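Local coordinates for protein profilin (Schizosaccharomyces pombe, PDB 3D9Y) that binds monomeric actin one to one, holding back its polymerization at high concentration and promoting it at low, and is essential for cytokinesis in fission yeast, at residues I88-T93 with I97-Y102; G15-A20 with A112-A117; Q45-G50 with I62-Q67; T9-T14 with E116-Y121. All blocks are in the same frame, centred on the assembly; numbering follows the deposited sequence.

Contact 1: residues I88-T93 with I97-Y102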
loop_
_atom_site.group_PDB
_atom_site.type_symbol
_atom_site.label_atom_id
_atom_site.label_comp_id
_atom_site.label_asym_id
_atom_site.label_seq_id
_atom_site.Cartn_x
_atom_site.Cartn_y
_atom_site.Cartn_z
ATOM N N ILE A 88 4.599 4.209 4.602
ATOM C CA ILE A 88 3.895 3.472 3.586
ATOM C C ILE A 88 2.897 2.563 4.286
ATOM O O ILE A 88 3.220 1.955 5.302
ATOM C CB ILE A 88 4.914 2.679 2.713
ATOM C CG1 ILE A 88 4.284 2.215 1.402
ATOM C CG2 ILE A 88 5.531 1.523 3.474
ATOM C CD1 ILE A 88 4.578 3.118 0.239
ATOM N N ILE A 89 1.683 2.521 3.741
ATOM C CA ILE A 89 0.580 1.697 4.257
ATOM C C ILE A 89 0.093 0.790 3.132
ATOM O O ILE A 89 -0.365 1.279 2.093
ATOM C CB ILE A 89 -0.598 2.588 4.657
ATOM C CG1 ILE A 89 -0.167 3.662 5.662
ATOM C CG2 ILE A 89 -1.809 1.728 5.154
ATOM C CD1 ILE A 89 0.320 3.166 7.020
ATOM N N CYS A 90 0.219 -0.511 3.334
ATOM C CA CYS A 90 -0.213 -1.511 2.365
ATOM C C CYS A 90 -1.337 -2.353 2.974
ATOM O O CYS A 90 -1.173 -2.927 4.042
ATOM C CB CYS A 90 0.943 -2.414 1.987
ATOM S SG CYS A 90 2.391 -1.553 1.359
ATOM N N VAL A 91 -2.459 -2.453 2.266
ATOM C CA VAL A 91 -3.628 -3.136 2.800
ATOM C C VAL A 91 -4.232 -4.030 1.721
ATOM O O VAL A 91 -4.551 -3.571 0.618
ATOM C CB VAL A 91 -4.671 -2.152 3.325
ATOM C CG1 VAL A 91 -5.809 -2.898 4.015
ATOM C CG2 VAL A 91 -4.027 -1.173 4.306
ATOM N N ALA A 92 -4.387 -5.308 2.051
ATOM C CA ALA A 92 -4.915 -6.288 1.102
ATOM C C ALA A 92 -6.440 -6.406 1.178
ATOM O O ALA A 92 -7.027 -6.425 2.265
ATOM C CB ALA A 92 -4.258 -7.644 1.349
ATOM N N THR A 93 -7.074 -6.475 0.013
ATOM C CA THR A 93 -8.508 -6.769 -0.100
ATOM C C THR A 93 -8.641 -8.207 -0.607
ATOM O O THR A 93 -7.674 -8.971 -0.560
ATOM C CB THR A 93 -9.231 -5.760 -1.036
ATOM O OG1 THR A 93 -8.797 -5.927 -2.394
ATOM C CG2 THR A 93 -8.973 -4.337 -0.601
ATOM N N ILE A 97 -4.235 -5.168 -3.471
ATOM C CA ILE A 97 -3.495 -4.513 -2.401
ATOM C C ILE A 97 -3.440 -3.010 -2.683
ATOM O O ILE A 97 -2.991 -2.595 -3.746
ATOM C CB ILE A 97 -2.045 -5.025 -2.303
ATOM C CG1 ILE A 97 -2.005 -6.543 -2.103
ATOM C CG2 ILE A 97 -1.304 -4.303 -1.182
ATOM C CD1 ILE A 97 -0.695 -7.180 -2.536
ATOM N N LEU A 98 -3.893 -2.210 -1.720
ATOM C CA LEU A 98 -3.764 -0.758 -1.790
ATOM C C LEU A 98 -2.407 -0.376 -1.191
ATOM O O LEU A 98 -2.032 -0.896 -0.148
ATOM C CB LEU A 98 -4.877 -0.098 -0.988
ATOM C CG LEU A 98 -6.317 -0.489 -1.328
ATOM C CD1 LEU A 98 -7.286 0.335 -0.508
ATOM C CD2 LEU A 98 -6.597 -0.326 -2.796
ATOM N N VAL A 99 -1.677 0.487 -1.884
ATOM C CA VAL A 99 -0.390 0.993 -1.428
ATOM C C VAL A 99 -0.460 2.526 -1.320
ATOM O O VAL A 99 -0.624 3.207 -2.337
ATOM C CB VAL A 99 0.706 0.596 -2.414
ATOM C CG1 VAL A 99 2.059 1.085 -1.957
ATOM C CG2 VAL A 99 0.730 -0.924 -2.603
ATOM N N SER A 100 -0.294 3.049 -0.104
ATOM C CA SER A 100 -0.347 4.502 0.174
ATOM C C SER A 100 0.940 5.026 0.823
ATOM O O SER A 100 1.336 4.532 1.860
ATOM C CB SER A 100 -1.521 4.796 1.122
ATOM O OG SER A 100 -2.776 4.627 0.469
ATOM N N HIS A 101 1.576 6.022 0.208
ATOM C CA HIS A 101 2.710 6.742 0.802
ATOM C C HIS A 101 2.196 8.028 1.455
ATOM O O HIS A 101 1.338 8.706 0.880
ATOM C CB HIS A 101 3.738 7.082 -0.297
ATOM C CG HIS A 101 4.980 7.749 0.206
ATOM N ND1 HIS A 101 6.175 7.077 0.371
ATOM C CD2 HIS A 101 5.225 9.036 0.552
ATOM C CE1 HIS A 101 7.095 7.918 0.806
ATOM N NE2 HIS A 101 6.543 9.112 0.928
ATOM N N TYR A 102 2.719 8.369 2.632
ATOM C CA TYR A 102 2.388 9.623 3.310
ATOM C C TYR A 102 3.639 10.436 3.698
ATOM O O TYR A 102 4.678 9.863 4.028
ATOM C CB TYR A 102 1.491 9.361 4.529
ATOM C CG TYR A 102 2.138 8.541 5.633
ATOM C CD1 TYR A 102 2.775 9.166 6.692
ATOM C CD2 TYR A 102 2.092 7.146 5.626
ATOM C CE1 TYR A 102 3.373 8.443 7.711
ATOM C CE2 TYR A 102 2.682 6.412 6.652
ATOM C CZ TYR A 102 3.319 7.073 7.693
ATOM O OH TYR A 102 3.929 6.384 8.717
HETATM O O HOH W 1 3.625 3.578 8.290
#

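Contact 2: residues G15-A20 with A112-A117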
loop_
_atom_site.group_PDB
_atom_site.type_symbol
_atom_site.label_atom_id
_atom_site.label_comp_id
_atom_site.label_asym_id
_atom_site.label_seq_id
_atom_site.Cartn_x
_atom_site.Cartn_y
_atom_site.Cartn_z
ATOM N N GLY A 15 -5.412 14.767 0.483
ATOM C CA GLY A 15 -4.363 15.670 0.961
ATOM C C GLY A 15 -3.438 15.061 2.007
ATOM O O GLY A 15 -2.495 15.715 2.454
ATOM N N LYS A 16 -3.684 13.802 2.380
ATOM C CA LYS A 16 -2.915 13.123 3.426
ATOM C C LYS A 16 -1.972 12.045 2.871
ATOM O O LYS A 16 -1.060 11.591 3.567
ATOM C CB LYS A 16 -3.862 12.465 4.439
ATOM C CG LYS A 16 -4.997 13.346 4.982
ATOM C CD LYS A 16 -4.557 14.331 6.028
ATOM C CE LYS A 16 -5.785 15.012 6.662
ATOM N NZ LYS A 16 -5.434 15.910 7.784
ATOM N N ILE A 17 -2.229 11.612 1.639
ATOM C CA ILE A 17 -1.489 10.551 0.984
ATOM C C ILE A 17 -0.968 11.132 -0.308
ATOM O O ILE A 17 -1.756 11.570 -1.128
ATOM C CB ILE A 17 -2.402 9.360 0.693
ATOM C CG1 ILE A 17 -2.767 8.674 2.016
ATOM C CG2 ILE A 17 -1.738 8.375 -0.280
ATOM C CD1 ILE A 17 -3.935 7.697 1.924
ATOM N N ASP A 18 0.351 11.145 -0.475
ATOM C CA ASP A 18 0.966 11.911 -1.569
ATOM C C ASP A 18 1.360 11.059 -2.783
ATOM O O ASP A 18 1.533 11.596 -3.886
ATOM C CB ASP A 18 2.128 12.781 -1.053
ATOM C CG ASP A 18 3.293 11.974 -0.523
ATOM O OD1 ASP A 18 3.114 10.785 -0.233
ATOM O OD2 ASP A 18 4.401 12.538 -0.395
ATOM N N ARG A 19 1.464 9.741 -2.597
ATOM C CA ARG A 19 1.638 8.796 -3.712
ATOM C C ARG A 19 0.848 7.534 -3.397
ATOM O O ARG A 19 0.660 7.195 -2.225
ATOM C CB ARG A 19 3.117 8.433 -3.951
ATOM C CG ARG A 19 4.141 9.525 -3.652
ATOM C CD ARG A 19 5.546 9.102 -4.083
ATOM N NE ARG A 19 5.804 9.417 -5.488
ATOM C CZ ARG A 19 6.845 8.971 -6.193
ATOM N NH1 ARG A 19 7.764 8.180 -5.647
ATOM N NH2 ARG A 19 6.972 9.329 -7.464
ATOM N N ALA A 20 0.383 6.843 -4.435
ATOM C CA ALA A 20 -0.407 5.625 -4.231
ATOM C C ALA A 20 -0.427 4.707 -5.447
ATOM O O ALA A 20 -0.165 5.132 -6.585
ATOM C CB ALA A 20 -1.835 5.971 -3.806
ATOM N N ALA A 112 -3.133 5.304 7.618
ATOM C CA ALA A 112 -3.670 3.964 7.855
ATOM C C ALA A 112 -5.197 3.947 7.845
ATOM O O ALA A 112 -5.807 3.085 7.217
ATOM C CB ALA A 112 -3.151 3.407 9.161
ATOM N N LYS A 113 -5.821 4.885 8.555
ATOM C CA LYS A 113 -7.286 4.904 8.678
ATOM C C LYS A 113 -7.941 5.083 7.307
ATOM O O LYS A 113 -8.875 4.366 6.958
ATOM C CB LYS A 113 -7.741 6.010 9.638
ATOM C CG LYS A 113 -7.548 5.648 11.113
ATOM C CD LYS A 113 -7.528 6.883 12.027
ATOM C CE LYS A 113 -7.058 6.540 13.433
ATOM N NZ LYS A 113 -6.530 7.727 14.177
ATOM N N ILE A 114 -7.407 6.005 6.511
ATOM C CA ILE A 114 -7.937 6.241 5.163
ATOM C C ILE A 114 -7.801 4.986 4.281
ATOM O O ILE A 114 -8.766 4.550 3.647
ATOM C CB ILE A 114 -7.215 7.447 4.505
ATOM C CG1 ILE A 114 -7.638 8.740 5.198
ATOM C CG2 ILE A 114 -7.504 7.535 2.984
ATOM C CD1 ILE A 114 -6.696 9.879 5.015
ATOM N N THR A 115 -6.609 4.400 4.272
ATOM C CA THR A 115 -6.308 3.270 3.371
ATOM C C THR A 115 -7.046 2.005 3.812
ATOM O O THR A 115 -7.618 1.297 2.975
ATOM C CB THR A 115 -4.819 3.103 3.125
ATOM O OG1 THR A 115 -4.149 4.276 2.846
ATOM C CG2 THR A 115 -4.452 1.944 2.399
ATOM N N GLU A 116 -7.097 1.762 5.118
ATOM C CA GLU A 116 -7.872 0.620 5.652
ATOM C C GLU A 116 -9.365 0.757 5.338
ATOM O O GLU A 116 -10.030 -0.220 5.060
ATOM C CB GLU A 116 -7.671 0.480 7.161
ATOM C CG GLU A 116 -6.231 0.101 7.574
ATOM C CD GLU A 116 -5.879 -1.396 7.484
ATOM O OE1 GLU A 116 -6.723 -2.228 7.086
ATOM O OE2 GLU A 116 -4.716 -1.745 7.833
ATOM N N ALA A 117 -9.883 1.975 5.419
ATOM C CA ALA A 117 -11.299 2.232 5.149
ATOM C C ALA A 117 -11.619 1.984 3.686
ATOM O O ALA A 117 -12.631 1.341 3.370
ATOM C CB ALA A 117 -11.656 3.649 5.550
#

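Contact 3: residues Q45-G50 with I62-Q67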
loop_
_atom_site.group_PDB
_atom_site.type_symbol
_atom_site.label_atom_id
_atom_site.label_comp_id
_atom_site.label_asym_id
_atom_site.label_seq_id
_atom_site.Cartn_x
_atom_site.Cartn_y
_atom_site.Cartn_z
ATOM N N GLN A 45 5.336 -8.818 -6.623
ATOM C CA GLN A 45 5.452 -10.239 -6.292
ATOM C C GLN A 45 5.966 -10.401 -4.859
ATOM O O GLN A 45 5.446 -11.218 -4.088
ATOM C CB GLN A 45 6.362 -10.970 -7.298
ATOM C CG GLN A 45 5.681 -11.196 -8.655
ATOM C CD GLN A 45 6.644 -11.494 -9.795
ATOM O OE1 GLN A 45 7.753 -11.993 -9.585
ATOM N NE2 GLN A 45 6.212 -11.194 -11.026
ATOM N N GLY A 46 6.964 -9.600 -4.498
ATOM C CA GLY A 46 7.499 -9.601 -3.141
ATOM C C GLY A 46 6.479 -9.201 -2.087
ATOM O O GLY A 46 6.365 -9.842 -1.036
ATOM N N LEU A 47 5.738 -8.130 -2.361
ATOM C CA LEU A 47 4.752 -7.627 -1.415
ATOM C C LEU A 47 3.610 -8.630 -1.270
ATOM O O LEU A 47 3.154 -8.903 -0.157
ATOM C CB LEU A 47 4.229 -6.256 -1.873
ATOM C CG LEU A 47 3.222 -5.542 -0.979
ATOM C CD1 LEU A 47 3.826 -5.190 0.370
ATOM C CD2 LEU A 47 2.685 -4.291 -1.661
ATOM N N ALA A 48 3.167 -9.191 -2.395
ATOM C CA ALA A 48 2.104 -10.195 -2.382
ATOM C C ALA A 48 2.507 -11.416 -1.551
ATOM O O ALA A 48 1.721 -11.909 -0.742
ATOM C CB ALA A 48 1.729 -10.599 -3.805
ATOM N N ALA A 49 3.733 -11.895 -1.746
ATOM C CA ALA A 49 4.268 -13.000 -0.943
ATOM C C ALA A 49 4.344 -12.650 0.547
ATOM O O ALA A 49 4.123 -13.508 1.404
ATOM C CB ALA A 49 5.636 -13.414 -1.458
ATOM N N GLY A 50 4.645 -11.388 0.855
ATOM C CA GLY A 50 4.659 -10.901 2.236
ATOM C C GLY A 50 3.370 -11.123 3.008
ATOM O O GLY A 50 3.394 -11.487 4.176
ATOM N N ILE A 62 10.230 -3.473 3.527
ATOM C CA ILE A 62 9.249 -3.324 2.463
ATOM C C ILE A 62 9.909 -2.539 1.332
ATOM O O ILE A 62 10.261 -1.377 1.513
ATOM C CB ILE A 62 8.003 -2.555 2.964
ATOM C CG1 ILE A 62 7.413 -3.222 4.217
ATOM C CG2 ILE A 62 6.961 -2.466 1.855
ATOM C CD1 ILE A 62 6.718 -2.263 5.143
ATOM N N ILE A 63 10.094 -3.175 0.176
ATOM C CA ILE A 63 10.772 -2.538 -0.956
ATOM C C ILE A 63 9.760 -2.174 -2.035
ATOM O O ILE A 63 9.185 -3.058 -2.669
ATOM C CB ILE A 63 11.873 -3.439 -1.565
ATOM C CG1 ILE A 63 12.828 -3.933 -0.463
ATOM C CG2 ILE A 63 12.634 -2.676 -2.640
ATOM C CD1 ILE A 63 14.111 -4.582 -0.963
ATOM N N LEU A 64 9.538 -0.875 -2.229
ATOM C CA LEU A 64 8.607 -0.381 -3.257
ATOM C C LEU A 64 9.137 0.913 -3.885
ATOM O O LEU A 64 9.675 1.779 -3.186
ATOM C CB LEU A 64 7.220 -0.136 -2.662
ATOM C CG LEU A 64 6.526 -1.320 -1.974
ATOM C CD1 LEU A 64 5.477 -0.841 -1.007
ATOM C CD2 LEU A 64 5.917 -2.262 -2.990
ATOM N N ALA A 65 8.980 1.030 -5.202
ATOM C CA ALA A 65 9.496 2.170 -5.958
ATOM C C ALA A 65 10.969 2.425 -5.637
ATOM O O ALA A 65 11.383 3.560 -5.410
ATOM C CB ALA A 65 8.655 3.416 -5.688
ATOM N N GLY A 66 11.755 1.353 -5.607
ATOM C CA GLY A 66 13.198 1.460 -5.419
ATOM C C GLY A 66 13.630 1.937 -4.041
ATOM O O GLY A 66 14.777 2.336 -3.856
ATOM N N GLN A 67 12.721 1.870 -3.071
ATOM C CA GLN A 67 12.963 2.359 -1.719
ATOM C C GLN A 67 12.682 1.256 -0.705
ATOM O O GLN A 67 11.687 0.551 -0.838
ATOM C CB GLN A 67 12.027 3.529 -1.441
ATOM C CG GLN A 67 12.393 4.358 -0.230
ATOM C CD GLN A 67 13.289 5.530 -0.571
ATOM O OE1 GLN A 67 13.084 6.640 -0.079
ATOM N NE2 GLN A 67 14.279 5.298 -1.426
#

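Contact 4: residues T9-T14 with E116-Y121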
loop_
_atom_site.group_PDB
_atom_site.type_symbol
_atom_site.label_atom_id
_atom_site.label_comp_id
_atom_site.label_asym_id
_atom_site.label_seq_id
_atom_site.Cartn_x
_atom_site.Cartn_y
_atom_site.Cartn_z
ATOM N N THR A 9 -8.575 10.358 -6.832
ATOM C CA THR A 9 -9.659 11.003 -6.108
ATOM C C THR A 9 -9.731 10.513 -4.667
ATOM O O THR A 9 -9.740 11.311 -3.730
ATOM C CB THR A 9 -11.018 10.765 -6.819
ATOM O OG1 THR A 9 -10.993 11.368 -8.120
ATOM C CG2 THR A 9 -12.177 11.357 -6.021
ATOM N N SER A 10 -9.749 9.200 -4.485
ATOM C CA SER A 10 -9.975 8.642 -3.156
ATOM C C SER A 10 -8.757 8.685 -2.230
ATOM O O SER A 10 -8.913 8.825 -1.026
ATOM C CB SER A 10 -10.509 7.215 -3.275
ATOM O OG SER A 10 -11.729 7.216 -3.994
ATOM N N LEU A 11 -7.552 8.574 -2.770
ATOM C CA LEU A 11 -6.369 8.597 -1.904
ATOM C C LEU A 11 -5.626 9.932 -1.985
ATOM O O LEU A 11 -5.559 10.654 -0.998
ATOM C CB LEU A 11 -5.458 7.406 -2.214
ATOM C CG LEU A 11 -6.100 6.033 -1.951
ATOM C CD1 LEU A 11 -5.241 4.887 -2.454
ATOM C CD2 LEU A 11 -6.423 5.834 -0.483
ATOM N N LEU A 12 -5.065 10.271 -3.141
ATOM C CA LEU A 12 -4.386 11.572 -3.282
ATOM C C LEU A 12 -5.295 12.775 -2.993
ATOM O O LEU A 12 -4.834 13.795 -2.452
ATOM C CB LEU A 12 -3.756 11.729 -4.666
ATOM C CG LEU A 12 -2.719 10.705 -5.120
ATOM C CD1 LEU A 12 -2.045 11.157 -6.392
ATOM C CD2 LEU A 12 -1.713 10.464 -4.053
ATOM N N GLY A 13 -6.574 12.662 -3.342
ATOM C CA GLY A 13 -7.514 13.760 -3.167
ATOM C C GLY A 13 -7.766 14.140 -1.715
ATOM O O GLY A 13 -8.296 15.213 -1.446
ATOM N N THR A 14 -7.381 13.266 -0.783
ATOM C CA THR A 14 -7.536 13.556 0.639
ATOM C C THR A 14 -6.550 14.604 1.159
ATOM O O THR A 14 -6.790 15.205 2.203
ATOM C CB THR A 14 -7.330 12.304 1.502
ATOM O OG1 THR A 14 -5.950 11.885 1.421
ATOM C CG2 THR A 14 -8.273 11.185 1.058
ATOM N N GLU A 116 -7.097 1.762 5.118
ATOM C CA GLU A 116 -7.872 0.620 5.652
ATOM C C GLU A 116 -9.365 0.757 5.338
ATOM O O GLU A 116 -10.030 -0.220 5.060
ATOM C CB GLU A 116 -7.671 0.480 7.161
ATOM C CG GLU A 116 -6.231 0.101 7.574
ATOM C CD GLU A 116 -5.879 -1.396 7.484
ATOM O OE1 GLU A 116 -6.723 -2.228 7.086
ATOM O OE2 GLU A 116 -4.716 -1.745 7.833
ATOM N N ALA A 117 -9.883 1.975 5.419
ATOM C CA ALA A 117 -11.299 2.232 5.149
ATOM C C ALA A 117 -11.619 1.984 3.686
ATOM O O ALA A 117 -12.631 1.341 3.370
ATOM C CB ALA A 117 -11.656 3.649 5.550
ATOM N N LEU A 118 -10.762 2.465 2.783
ATOM C CA LEU A 118 -10.954 2.215 1.355
ATOM C C LEU A 118 -10.896 0.708 1.059
ATOM O O LEU A 118 -11.636 0.212 0.233
ATOM C CB LEU A 118 -9.931 2.984 0.502
ATOM C CG LEU A 118 -10.217 3.071 -0.993
ATOM C CD1 LEU A 118 -11.571 3.757 -1.272
ATOM C CD2 LEU A 118 -9.076 3.765 -1.734
ATOM N N ALA A 119 -10.009 -0.005 1.742
ATOM C CA ALA A 119 -9.927 -1.468 1.618
ATOM C C ALA A 119 -11.214 -2.166 2.077
ATOM O O ALA A 119 -11.737 -3.033 1.378
ATOM C CB ALA A 119 -8.733 -1.984 2.398
ATOM N N ASP A 120 -11.716 -1.767 3.246
ATOM C CA ASP A 120 -12.967 -2.295 3.792
ATOM C C ASP A 120 -14.133 -2.050 2.855
ATOM O O ASP A 120 -14.974 -2.922 2.673
ATOM C CB ASP A 120 -13.270 -1.661 5.149
ATOM C CG ASP A 120 -12.424 -2.222 6.265
ATOM O OD1 ASP A 120 -11.864 -3.332 6.101
ATOM O OD2 ASP A 120 -12.330 -1.558 7.326
ATOM N N TYR A 121 -14.192 -0.842 2.297
ATOM C CA TYR A 121 -15.181 -0.507 1.249
ATOM C C TYR A 121 -15.090 -1.488 0.087
ATOM O O TYR A 121 -16.073 -2.124 -0.276
ATOM C CB TYR A 121 -14.971 0.916 0.751
ATOM C CG TYR A 121 -15.824 1.329 -0.423
ATOM C CD1 TYR A 121 -17.150 1.714 -0.250
ATOM C CD2 TYR A 121 -15.301 1.380 -1.713
ATOM C CE1 TYR A 121 -17.930 2.120 -1.330
ATOM C CE2 TYR A 121 -16.068 1.780 -2.791
ATOM C CZ TYR A 121 -17.386 2.164 -2.599
ATOM O OH TYR A 121 -18.156 2.572 -3.669
#

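Contact 1: residues I88-T93 with I97-Y102
With CG1 of Ile88 turned anti to its own backbone N (chi1 -164°), the CD1 methyl swings across to the partner strand and lands on Val99, CD1 to CG1 3.9 Å, the two side chains crossing obliquely. Beyond Val99 the same methyl reaches His101, where it meets CB and lies at the edge of the imidazole, near its plane. Tyr102 uses the rarer first torsion (chi1 64°), its CG sitting between backbone N and carbonyl carbon; this brings the ring back beside the neighbouring strand, where CE2 is 4.0 Å from CD1 of Ile89 and the two side chains meet at about a right angle. Strands 86-92 and 96-102 form an antiparallel hairpin in the middle of the profilin sheet. Two hydrogen-bonded pairs carry it: Ile89 N to Ser100 O and Ser100 N to Ile89 O are both 2.8 Å, and Val91 and Leu98 repeat the pattern. Ile97 packs under helix 41-52, Ile88 against Leu64, and Cys90 and Val99 against both, while Val91 and Ser100 face helix 108-125. Cut back to an alanine, Ile88 would lose CD1, which is likely to open a gap beside Val99 CG1 and leave the His101 edge without its apolar neighbour. At the Tyr102 end, a water lies in the ring plane, 2.9 Å from OH, and gives a weak bond to Ile88 O.

Contact 2: residues G15-A20 with A112-A117
Ile17 drives its CD1 methyl into the side of the C-terminal helix of the profilin fold, helix 108-125, which packs with helix 3-12 on one face of the central antiparallel sheet. Segment 15-20 is the connection from helix 3-12 into strand 19-24, so Ile17 sits where that turn folds back against the last helix. The close-packed half of the contact gathers round this single methyl: Ile17 CD1 is 3.7 Å from Ile114 CG2 and 3.5 Å from Thr115 OG1. The Ile17 and Ile114 side chains slide past each other in opposite directions, while Ile17 and Thr115 cross at a slant. The hydroxyl beside the methyl is not left to apolar company, since Thr115 OG1 is hydrogen-bonded to Ser100 OG and to Ala111 O. Leu11 closes in on both isoleucines from helix 3-12.

Toward the surface the fit is looser and rests on one more methyl. Ile114 has CG1 anti to the carbonyl carbon (chi1 -70°), which carries CD1 off to the Lys16 side, away from the job done by CG2. There it meets only the aliphatic root of the lysine, whose chain crosses it at about a right angle. Lys16 bends at chi2 (-77°), and its ammonium end leads away from segment 112-117 to a salt bridge with Glu110, one turn earlier on the same helix. Both residues are partly exposed, and the lysine touches with two methylenes: CB and CG each lie 3.9 Å from Ile114 CD1.

Contact 3: residues Q45-G50 with I62-Q67
Leu47 reaches from helix 41-52 to the edge strand 62-64 with both of its methyls, each taking a different partner. Its CG stands anti to the backbone N (chi1 -178°) and chi2 is 64°, a common leucine shape that spreads the two branches: CD2 meets CD2 of Leu64 at 4.0 Å, and CD1 lies 4.4 Å from CG2 of Ile62. Leu64 has the other common leucine shape, CG beside the backbone N and chi2 158°, and although its CB does not point at the helix, this extension brings the CD2 end nearer to it. The two leucines cross at about a right angle, methyl against methyl. Ile62 offers its CG2 branch, the arm anti to its backbone N.

In the profilin fold this helix covers one face of the central sheet, and Leu47 also rests on Cys90, Ile97 and Val99 of the middle strands. Beyond Leu64 the chain makes a type I' turn, Leu64 to Gln67. Between the two segments themselves the contact is purely apolar, buried methyls without a directional bond; the polar tie between helix and turn is the Glu43 carboxylate, which accepts from the Ala65 and Gly66 amides.

Contact 4: residues T9-T14 with E116-Y121
Ser10 and Leu118 bring the two helical segments to their nearest backbone approach, CA to CA 7.9 Å. Segment 9-14 comes from the last part of helix 3-12, which widens into a pi-type turn over residues 9-12 before the chain leaves toward strand 19-24. Segment 116-121 is regular helix, with Glu116 O and Ala117 O accepting from the amides of Asp120 and Tyr121. Thr14 bonds back to Leu11 O: OG1 at 2.7 Å, nearly in line with the carbonyl, and N at 3.2 Å.

From the other side, Leu118 does the reaching for its helix. Its CG lies opposite the backbone N (chi1 -166°), which throws both methyls at the other segment, and CD2 is the busier of the two. That methyl sits against the branched end of Leu11, 3.6 Å from CD2 and 3.7 Å from CG, the two leucines meeting at a slant. It also touches the serine at CB, Ser10 CB to Leu118 CD2 4.0 Å, and CD1 is almost as near to that carbon. Leu11 is the buried partner: its CB is not aimed at helix 108-125, but the extended chain (chi2 172°) brings its end there, and it lies on Ile17 and Ser100 as well. Leu118 in turn rests on Leu98 of the sheet and on Tyr6 of helix 3-12.

In profilins the N- and C-terminal helices form the poly-proline binding surface, and probably do so here; between these two segments they meet through aliphatic carbon alone, even Ser10 contributing its methylene, and the polar bonds described stay within each segment.

In the fold
Contact 1 lies about 2 Å from the chain's centre; helix 108-125 with helix 3-12 covers one face of its sheet and helix 41-52 the other. Contacts 2 and 4 share helix 108-125, their centres about 6 Å apart. Both touch the hairpin: His101 N is 2.9 Å from Arg19 O, a probable hydrogen bond, and Val91 CG1 is 3.5 Å from Ala119 CB. Contact 3 lies across the sheet, its centre about 18 Å from that of contact 2 and 20 Å from that of contact 4; Leu47 CD1 and Leu64 CD1 each lie 4.0 Å from Cys90 SG. On the far side of the chain's centre, contact 4 joins the terminal helices that probably form the poly-proline site, as in other profilins.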